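Long-range contacts in uncharacterized protein YobA (Bacillus subtilis subsp. subtilis str. 168, PDB 4QY7), which is of unknown function but has an OB-fold, belongs to the DUF3221 family and is probably exported, being made with a signal sequence: residues Lys5-Val10 and Val72-Arg77; Val53-Ile58 and Ala85-Tyr90. One frame throughout, in Å; residues are numbered along the deposited sequence.

Interaction 1: Lys5-Val10 and Val72-Arg77; sequences KMQSLV and VWFHTR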
ATOM      1  N   LYS A   5     -13.037  -4.465 -14.893  1.00 44.25           N
ATOM      2  CA  LYS A   5     -13.168  -4.684 -13.454  1.00 42.07           C
ATOM      3  C   LYS A   5     -11.793  -4.586 -12.787  1.00 40.43           C
ATOM      4  O   LYS A   5     -10.926  -5.418 -13.061  1.00 42.06           O
ATOM      5  CB  LYS A   5     -13.813  -6.059 -13.182  1.00 45.96           C
HETATM    6  N   MSE A   6     -11.576  -3.562 -11.930  1.00 30.19           N
HETATM    7  CA  MSE A   6     -10.294  -3.416 -11.239  1.00 26.99           C
HETATM    8  C   MSE A   6     -10.382  -3.999  -9.844  1.00 24.44           C
HETATM    9  O   MSE A   6     -11.445  -3.953  -9.212  1.00 24.91           O
HETATM   10  CB  MSE A   6      -9.868  -1.941 -11.141  1.00 28.94           C
HETATM   11  CG  MSE A   6      -9.146  -1.431 -12.403  1.00 35.47           C
HETATM   12 SE   MSE A   6      -8.023   0.075 -11.922  0.75 39.26          SE
HETATM   13  CE  MSE A   6      -9.359   1.324 -11.497  1.00 36.90           C
ATOM     14  N   GLN A   7      -9.256  -4.509  -9.356  1.00 17.74           N
ATOM     15  CA  GLN A   7      -9.183  -5.023  -8.006  1.00 16.47           C
ATOM     16  C   GLN A   7      -8.916  -3.897  -7.048  1.00 19.24           C
ATOM     17  O   GLN A   7      -8.408  -2.844  -7.443  1.00 19.02           O
ATOM     18  CB  GLN A   7      -8.053  -6.038  -7.873  1.00 17.97           C
ATOM     19  CG  GLN A   7      -8.132  -7.180  -8.836  1.00 19.89           C
ATOM     20  CD  GLN A   7      -7.156  -8.236  -8.415  1.00 28.33           C
ATOM     21  OE1 GLN A   7      -7.203  -8.720  -7.276  1.00 26.59           O
ATOM     22  NE2 GLN A   7      -6.233  -8.572  -9.284  1.00 27.53           N
ATOM     23  N   SER A   8      -9.198  -4.129  -5.778  1.00 15.81           N
ATOM     24  CA  SER A   8      -8.892  -3.128  -4.763  1.00 14.92           C
ATOM     25  C   SER A   8      -8.499  -3.776  -3.454  1.00 16.37           C
ATOM     26  O   SER A   8      -8.861  -4.933  -3.185  1.00 16.42           O
ATOM     27  CB  SER A   8     -10.098  -2.226  -4.507  1.00 18.94           C
ATOM     28  OG  SER A   8     -11.203  -2.929  -3.941  1.00 21.88           O
ATOM     29  N   LEU A   9      -7.780  -3.016  -2.628  1.00 13.03           N
ATOM     30  CA  LEU A   9      -7.467  -3.464  -1.274  1.00 13.04           C
ATOM     31  C   LEU A   9      -7.255  -2.280  -0.378  1.00 14.19           C
ATOM     32  O   LEU A   9      -6.938  -1.190  -0.862  1.00 14.36           O
ATOM     33  CB  LEU A   9      -6.266  -4.428  -1.240  1.00 14.55           C
ATOM     34  CG  LEU A   9      -4.921  -3.893  -1.696  1.00 16.58           C
ATOM     35  CD1 LEU A   9      -4.169  -3.257  -0.514  1.00 16.10           C
ATOM     36  CD2 LEU A   9      -4.024  -5.039  -2.246  1.00 19.30           C
ATOM     37  N   VAL A  10      -7.392  -2.499   0.934  1.00 12.49           N
ATOM     38  CA  VAL A  10      -7.270  -1.445   1.925  1.00 12.26           C
ATOM     39  C   VAL A  10      -6.073  -1.693   2.798  1.00 15.16           C
ATOM     40  O   VAL A  10      -5.788  -2.834   3.162  1.00 15.17           O
ATOM     41  CB  VAL A  10      -8.567  -1.417   2.786  1.00 14.25           C
ATOM     42  CG1 VAL A  10      -8.384  -0.519   4.023  1.00 15.56           C
ATOM     43  CG2 VAL A  10      -9.764  -0.960   1.946  1.00 15.38           C
ATOM     44  N   VAL A  72      -6.760   1.223  -2.470  1.00 13.57           N
ATOM     45  CA  VAL A  72      -6.051   1.360  -3.749  1.00 13.68           C
ATOM     46  C   VAL A  72      -6.739   0.503  -4.774  1.00 16.29           C
ATOM     47  O   VAL A  72      -7.322  -0.542  -4.386  1.00 14.91           O
ATOM     48  CB  VAL A  72      -4.550   0.992  -3.646  1.00 14.87           C
ATOM     49  CG1 VAL A  72      -3.841   1.915  -2.640  1.00 14.34           C
ATOM     50  CG2 VAL A  72      -4.351  -0.484  -3.259  1.00 15.28           C
ATOM     51  N   TRP A  73      -6.617   0.893  -6.058  1.00 14.96           N
ATOM     52  CA  TRP A  73      -7.181   0.147  -7.187  0.50 15.63           C
ATOM     53  C   TRP A  73      -6.088  -0.229  -8.141  1.00 18.58           C
ATOM     54  O   TRP A  73      -5.176   0.577  -8.390  1.00 18.84           O
ATOM     55  CB  TRP A  73      -8.252   0.937  -7.938  0.50 15.82           C
ATOM     56  CG  TRP A  73      -9.556   0.975  -7.226  0.50 17.15           C
ATOM     57  CD1 TRP A  73     -10.615   0.131  -7.400  0.50 20.58           C
ATOM     58  CD2 TRP A  73      -9.930   1.885  -6.201  0.50 16.65           C
ATOM     59  NE1 TRP A  73     -11.630   0.468  -6.539  0.50 20.43           N
ATOM     60  CE2 TRP A  73     -11.247   1.559  -5.809  0.50 21.16           C
ATOM     61  CE3 TRP A  73      -9.292   2.973  -5.587  0.50 17.31           C
ATOM     62  CZ2 TRP A  73     -11.928   2.273  -4.825  0.50 20.76           C
ATOM     63  CZ3 TRP A  73      -9.962   3.667  -4.599  0.50 19.51           C
ATOM     64  CH2 TRP A  73     -11.269   3.327  -4.236  0.50 20.95           C
ATOM     65  N   PHE A  74      -6.146  -1.475  -8.668  1.00 16.06           N
ATOM     66  CA  PHE A  74      -5.090  -1.963  -9.546  1.00 16.12           C
ATOM     67  C   PHE A  74      -5.605  -3.096 -10.411  1.00 20.35           C
ATOM     68  O   PHE A  74      -6.632  -3.688 -10.079  1.00 21.24           O
ATOM     69  CB  PHE A  74      -3.894  -2.457  -8.694  1.00 16.94           C
ATOM     70  CG  PHE A  74      -4.272  -3.533  -7.702  1.00 16.70           C
ATOM     71  CD1 PHE A  74      -4.742  -3.206  -6.430  1.00 17.07           C
ATOM     72  CD2 PHE A  74      -4.106  -4.879  -8.011  1.00 17.98           C
ATOM     73  CE1 PHE A  74      -5.163  -4.205  -5.548  1.00 18.52           C
ATOM     74  CE2 PHE A  74      -4.508  -5.868  -7.120  1.00 18.47           C
ATOM     75  CZ  PHE A  74      -4.997  -5.525  -5.874  1.00 17.42           C
ATOM     76  N   HIS A  75      -4.919  -3.400 -11.505  1.00 20.40           N
ATOM     77  CA  HIS A  75      -5.366  -4.493 -12.372  1.00 22.04           C
ATOM     78  C   HIS A  75      -4.944  -5.856 -11.810  1.00 26.17           C
ATOM     79  O   HIS A  75      -5.783  -6.759 -11.681  1.00 26.32           O
ATOM     80  CB  HIS A  75      -4.830  -4.311 -13.789  1.00 24.21           C
ATOM     81  CG  HIS A  75      -5.377  -3.085 -14.436  1.00 29.37           C
ATOM     82  ND1 HIS A  75      -6.728  -2.982 -14.774  1.00 32.86           N
ATOM     83  CD2 HIS A  75      -4.766  -1.915 -14.721  1.00 32.26           C
ATOM     84  CE1 HIS A  75      -6.877  -1.768 -15.276  1.00 32.87           C
ATOM     85  NE2 HIS A  75      -5.721  -1.092 -15.274  1.00 32.91           N
ATOM     86  N   THR A  76      -3.654  -6.017 -11.500  1.00 22.84           N
ATOM     87  CA  THR A  76      -3.132  -7.295 -11.009  1.00 23.08           C
ATOM     88  C   THR A  76      -1.993  -7.148 -10.052  1.00 23.29           C
ATOM     89  O   THR A  76      -1.319  -6.118 -10.042  1.00 24.02           O
ATOM     90  CB  THR A  76      -2.647  -8.134 -12.213  1.00 34.15           C
ATOM     91  OG1 THR A  76      -2.350  -9.460 -11.766  1.00 41.61           O
ATOM     92  CG2 THR A  76      -1.406  -7.555 -12.877  1.00 28.20           C
ATOM     93  N   ARG A  77      -1.759  -8.202  -9.258  1.00 22.04           N
ATOM     94  CA  ARG A  77      -0.631  -8.269  -8.345  1.00 22.15           C
ATOM     95  C   ARG A  77       0.528  -8.852  -9.087  1.00 24.55           C
ATOM     96  O   ARG A  77       0.364  -9.815  -9.849  1.00 27.51           O
ATOM     97  CB  ARG A  77      -0.877  -9.154  -7.101  1.00 23.11           C
ATOM     98  CG  ARG A  77      -1.833  -8.611  -6.045  1.00 27.56           C
ATOM     99  CD  ARG A  77      -2.249  -9.746  -5.097  1.00 24.93           C
ATOM    100  NE  ARG A  77      -3.266  -9.299  -4.126  1.00 26.14           N
ATOM    101  CZ  ARG A  77      -4.552  -9.102  -4.410  1.00 31.03           C
ATOM    102  NH1 ARG A  77      -5.008  -9.290  -5.646  1.00 26.73           N
ATOM    103  NH2 ARG A  77      -5.389  -8.679  -3.467  1.00 24.20           N
TER
HETATM  104  O   HOH W   1      -8.226  -5.720 -14.409  1.00 48.67           O

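Interaction 2: Val53-Ile58 and Ala85-Tyr90; sequences VGLSEI and ATIQKY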
ATOM      1  N   VAL A  53       2.879  -0.780  -3.050  1.00 15.03           N
ATOM      2  CA  VAL A  53       2.134  -0.179  -4.145  1.00 15.15           C
ATOM      3  C   VAL A  53       3.040   0.787  -4.915  1.00 19.46           C
ATOM      4  O   VAL A  53       3.632   1.689  -4.340  1.00 18.18           O
ATOM      5  CB  VAL A  53       0.806   0.484  -3.724  1.00 18.88           C
ATOM      6  CG1 VAL A  53      -0.172  -0.575  -3.177  1.00 19.07           C
ATOM      7  CG2 VAL A  53       1.008   1.604  -2.701  1.00 18.45           C
ATOM      8  N   GLY A  54       3.212   0.523  -6.193  1.00 17.19           N
ATOM      9  CA  GLY A  54       3.977   1.396  -7.056  1.00 18.19           C
ATOM     10  C   GLY A  54       3.142   2.615  -7.401  1.00 20.86           C
ATOM     11  O   GLY A  54       1.977   2.479  -7.795  1.00 18.88           O
ATOM     12  N   LEU A  55       3.741   3.808  -7.298  1.00 17.61           N
ATOM     13  CA  LEU A  55       3.024   5.072  -7.533  1.00 17.53           C
ATOM     14  C   LEU A  55       3.357   5.776  -8.871  1.00 23.74           C
ATOM     15  O   LEU A  55       2.862   6.898  -9.078  1.00 23.67           O
ATOM     16  CB  LEU A  55       3.393   6.022  -6.370  1.00 17.63           C
ATOM     17  CG  LEU A  55       3.084   5.505  -4.953  1.00 19.65           C
ATOM     18  CD1 LEU A  55       3.653   6.441  -3.900  1.00 21.49           C
ATOM     19  CD2 LEU A  55       1.587   5.272  -4.764  1.00 21.58           C
ATOM     20  N   SER A  56       4.109   5.128  -9.786  1.00 23.39           N
ATOM     21  CA  SER A  56       4.505   5.737 -11.070  0.50 25.12           C
ATOM     22  C   SER A  56       3.343   6.286 -11.886  1.00 29.28           C
ATOM     23  O   SER A  56       3.536   7.246 -12.635  1.00 30.45           O
ATOM     24  CB  SER A  56       5.232   4.718 -11.940  0.50 29.01           C
ATOM     25  OG  SER A  56       6.380   4.218 -11.282  0.50 40.17           O
ATOM     26  N   GLU A  57       2.166   5.648 -11.809  1.00 26.21           N
ATOM     27  CA  GLU A  57       1.022   6.057 -12.614  1.00 28.12           C
ATOM     28  C   GLU A  57       0.156   7.127 -11.974  1.00 33.23           C
ATOM     29  O   GLU A  57      -0.672   7.660 -12.689  1.00 34.84           O
ATOM     30  CB  GLU A  57       0.143   4.839 -12.966  1.00 29.48           C
ATOM     31  CG  GLU A  57       0.842   3.825 -13.848  1.00 39.57           C
ATOM     32  CD  GLU A  57       1.133   4.364 -15.233  1.00 67.93           C
ATOM     33  OE1 GLU A  57       0.166   4.617 -15.986  1.00 72.09           O
ATOM     34  OE2 GLU A  57       2.325   4.594 -15.541  1.00 65.65           O
ATOM     35  N   ILE A  58       0.365   7.493 -10.697  1.00 28.56           N
ATOM     36  CA  ILE A  58      -0.441   8.512 -10.041  1.00 29.35           C
ATOM     37  C   ILE A  58       0.177   9.863 -10.338  1.00 36.85           C
ATOM     38  O   ILE A  58       1.374  10.039 -10.122  1.00 37.14           O
ATOM     39  CB  ILE A  58      -0.550   8.273  -8.517  1.00 29.96           C
ATOM     40  CG1 ILE A  58      -1.040   6.833  -8.166  1.00 29.61           C
ATOM     41  CG2 ILE A  58      -1.454   9.335  -7.908  1.00 31.07           C
ATOM     42  CD1 ILE A  58      -2.423   6.461  -8.638  1.00 31.27           C
ATOM     43  N   ALA A  85       1.871  -4.108  -6.474  1.00 16.69           N
ATOM     44  CA  ALA A  85       1.049  -3.771  -7.627  1.00 17.99           C
ATOM     45  C   ALA A  85       1.233  -2.346  -8.014  1.00 19.58           C
ATOM     46  O   ALA A  85       1.391  -1.494  -7.126  1.00 18.44           O
ATOM     47  CB  ALA A  85      -0.424  -4.018  -7.312  1.00 18.61           C
ATOM     48  N   THR A  86       1.156  -2.064  -9.323  1.00 17.08           N
ATOM     49  CA  THR A  86       1.148  -0.672  -9.810  1.00 17.84           C
ATOM     50  C   THR A  86      -0.272  -0.176  -9.661  1.00 19.12           C
ATOM     51  O   THR A  86      -1.154  -0.808 -10.231  1.00 20.62           O
ATOM     52  CB  THR A  86       1.553  -0.613 -11.266  1.00 24.73           C
ATOM     53  OG1 THR A  86       2.831  -1.224 -11.399  1.00 25.25           O
ATOM     54  CG2 THR A  86       1.581   0.824 -11.789  1.00 24.31           C
ATOM     55  N   ILE A  87      -0.530   0.892  -8.910  1.00 17.59           N
ATOM     56  CA  ILE A  87      -1.923   1.277  -8.678  1.00 15.63           C
ATOM     57  C   ILE A  87      -2.352   2.360  -9.630  1.00 19.40           C
ATOM     58  O   ILE A  87      -1.513   3.130 -10.106  1.00 19.97           O
ATOM     59  CB  ILE A  87      -2.187   1.675  -7.210  1.00 17.61           C
ATOM     60  CG1 ILE A  87      -1.330   2.902  -6.763  1.00 18.72           C
ATOM     61  CG2 ILE A  87      -1.898   0.455  -6.295  1.00 16.56           C
ATOM     62  CD1 ILE A  87      -1.852   3.621  -5.487  1.00 18.79           C
ATOM     63  N   GLN A  88      -3.644   2.384  -9.955  1.00 17.55           N
ATOM     64  CA  GLN A  88      -4.219   3.374 -10.875  0.50 18.59           C
ATOM     65  C   GLN A  88      -4.924   4.485 -10.121  1.00 20.79           C
ATOM     66  O   GLN A  88      -5.152   5.560 -10.673  1.00 21.22           O
ATOM     67  CB  GLN A  88      -5.228   2.705 -11.826  0.50 20.96           C
ATOM     68  CG  GLN A  88      -4.675   1.520 -12.622  0.50 25.42           C
ATOM     69  CD  GLN A  88      -3.502   1.884 -13.500  0.50 42.20           C
ATOM     70  OE1 GLN A  88      -3.443   2.972 -14.080  0.50 38.18           O
ATOM     71  NE2 GLN A  88      -2.550   0.971 -13.643  0.50 39.11           N
ATOM     72  N   LYS A  89      -5.302   4.232  -8.854  1.00 16.15           N
ATOM     73  CA  LYS A  89      -6.011   5.219  -8.091  1.00 17.00           C
ATOM     74  C   LYS A  89      -5.951   4.887  -6.638  1.00 18.90           C
ATOM     75  O   LYS A  89      -5.742   3.730  -6.258  1.00 16.45           O
ATOM     76  CB  LYS A  89      -7.484   5.200  -8.563  1.00 21.25           C
ATOM     77  CG  LYS A  89      -8.463   6.087  -7.779  1.00 31.96           C
ATOM     78  CD  LYS A  89      -9.803   6.217  -8.499  1.00 44.56           C
ATOM     79  CE  LYS A  89     -10.685   4.999  -8.368  1.00 61.70           C
ATOM     80  NZ  LYS A  89     -11.798   5.025  -9.354  1.00 76.31           N
ATOM     81  N   TYR A  90      -6.107   5.893  -5.794  1.00 17.22           N
ATOM     82  CA  TYR A  90      -6.275   5.608  -4.377  1.00 15.91           C
ATOM     83  C   TYR A  90      -7.263   6.583  -3.795  1.00 18.84           C
ATOM     84  O   TYR A  90      -7.511   7.662  -4.352  1.00 19.11           O
ATOM     85  CB  TYR A  90      -4.979   5.605  -3.555  1.00 18.51           C
ATOM     86  CG  TYR A  90      -4.277   6.944  -3.529  1.00 23.11           C
ATOM     87  CD1 TYR A  90      -4.565   7.884  -2.549  1.00 25.33           C
ATOM     88  CD2 TYR A  90      -3.234   7.220  -4.405  1.00 25.35           C
ATOM     89  CE1 TYR A  90      -3.939   9.132  -2.543  1.00 26.93           C
ATOM     90  CE2 TYR A  90      -2.560   8.434  -4.368  1.00 26.91           C
ATOM     91  CZ  TYR A  90      -2.919   9.390  -3.444  1.00 33.07           C
ATOM     92  OH  TYR A  90      -2.231  10.574  -3.454  1.00 36.81           O
TER
HETATM   93  O   HOH W   2       1.058   3.889  -9.930  1.00 22.55           O

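Interaction 1: Lys5-Val10 and Val72-Arg77
Gln7 lies across the ring of Phe74, and its amide bonds to the chain just beyond, at His75 and Arg77. Its CB sits over one face of the ring, 3.9 Å from the centroid, while the backbones join as an antiparallel hydrogen-bonded pair, Gln7 N to Phe74 O at 2.8 Å. With CG turned away from its own carbonyl carbon (chi1 -56°) and the chain extended beyond, the amide reaches Arg77 and the backbone of His75. OE1 accepts from Arg77 NH1 at 2.8 Å, lying at the edge of the guanidinium, one face of which meets the Phe74 ring at its CZ edge; NE2 donates to His75 O at 3.0 Å. Bonds at both ends fix which way the amide is flipped. A leucine here would probably leave Arg77 NH1 and His75 O without these partners and the guanidinium freer to swing away from the edge of the Phe74 ring. Beside Gln7, Leu9 brings CD2 to within 3.6 Å of Phe74 CE1 and packs alongside Val72. On the other face of the strands, Ser8 CB lies over the five-membered ring of Trp73. Met6, a selenomethionine bent at chi3, sets SE over the His75 ring, 4.3 Å from its centroid, and CE against Trp73 CB at 3.7 Å. A water joins Lys5 O to His75 ND1. Strands 7-16 and 69-74 thus run antiparallel as sheet neighbours; strand 89-92 flanks the latter on its far side, where Lys89 makes a cation-pi contact with Trp73.

Interaction 2: Val53-Ile58 and Ala85-Tyr90
Ile87 meets Val53, Leu55 and Ile58, each through a different part of its side chain. CG2 touches Val53 CG1 at 3.7 Å, CD1 lies alongside Leu55 CD2 at 3.9 Å, and CG1 faces the end of Ile58. Its first torsion (chi1 61°) puts CG1 between its own N and carbonyl carbon, close to Gly54 O, and leaves CG2 for the valine. Ile58 spreads in two directions: CD1 reaches the backbone of Gln88, 3.5 Å from its C atom, and CG2 touches Tyr90 CE2 at 3.8 Å. Nearer the surface, Glu57 CG rests on Thr86 CG2.

The backbones set these side chains in place. Gly54 N donates to Ala85 O at 2.9 Å, and Ile87 N returns a nearly straight bond (174°) to Gly54 O, so Val53-Gly54 and Ala85-Thr86 pair in parallel. Where they part, a water donates to Gly54 O and Ile87 O and accepts from Glu57 N, filling in for direct pairing. Ile58 N bonds to Leu55 O across a type I turn, which brings Glu57 and Ile58 back over 85-90. Further out, Val72 lies against Ile87 and Tyr90, and Asp63 takes the Tyr90 hydroxyl in a hydrogen bond.

Here the short strand 84-86 pairs with strand 50-54, and soon after the chain goes on as strand 89-92 beside 69-74; in an OB-fold this parallel pairing of the third and last barrel strands, the last also flanking the fourth, closes the barrel.

The two contacts have centres about 10 Å apart and interleave along the chain: 5-10, 53-58, 72-77, then 85-90. They meet directly at Trp73, whose backbone O and N probably hydrogen-bond to Gln88 N and Lys89 O, respectively, and at Phe74, whose CB packs against Thr86 O. Interaction 1 joins strands 7-16 and 69-74; interaction 2 joins 50-54 to 84-86, after which the chain leads into 89-92, the partner of 69-74. In the mixed sheet, ordered 84-86, 50-54, 20-24, 7-16, 69-74, 89-92, segment 85-90 therefore spans both outermost strands. That brings the two ends of the sheet together, consistent with the closed barrel of an OB-fold.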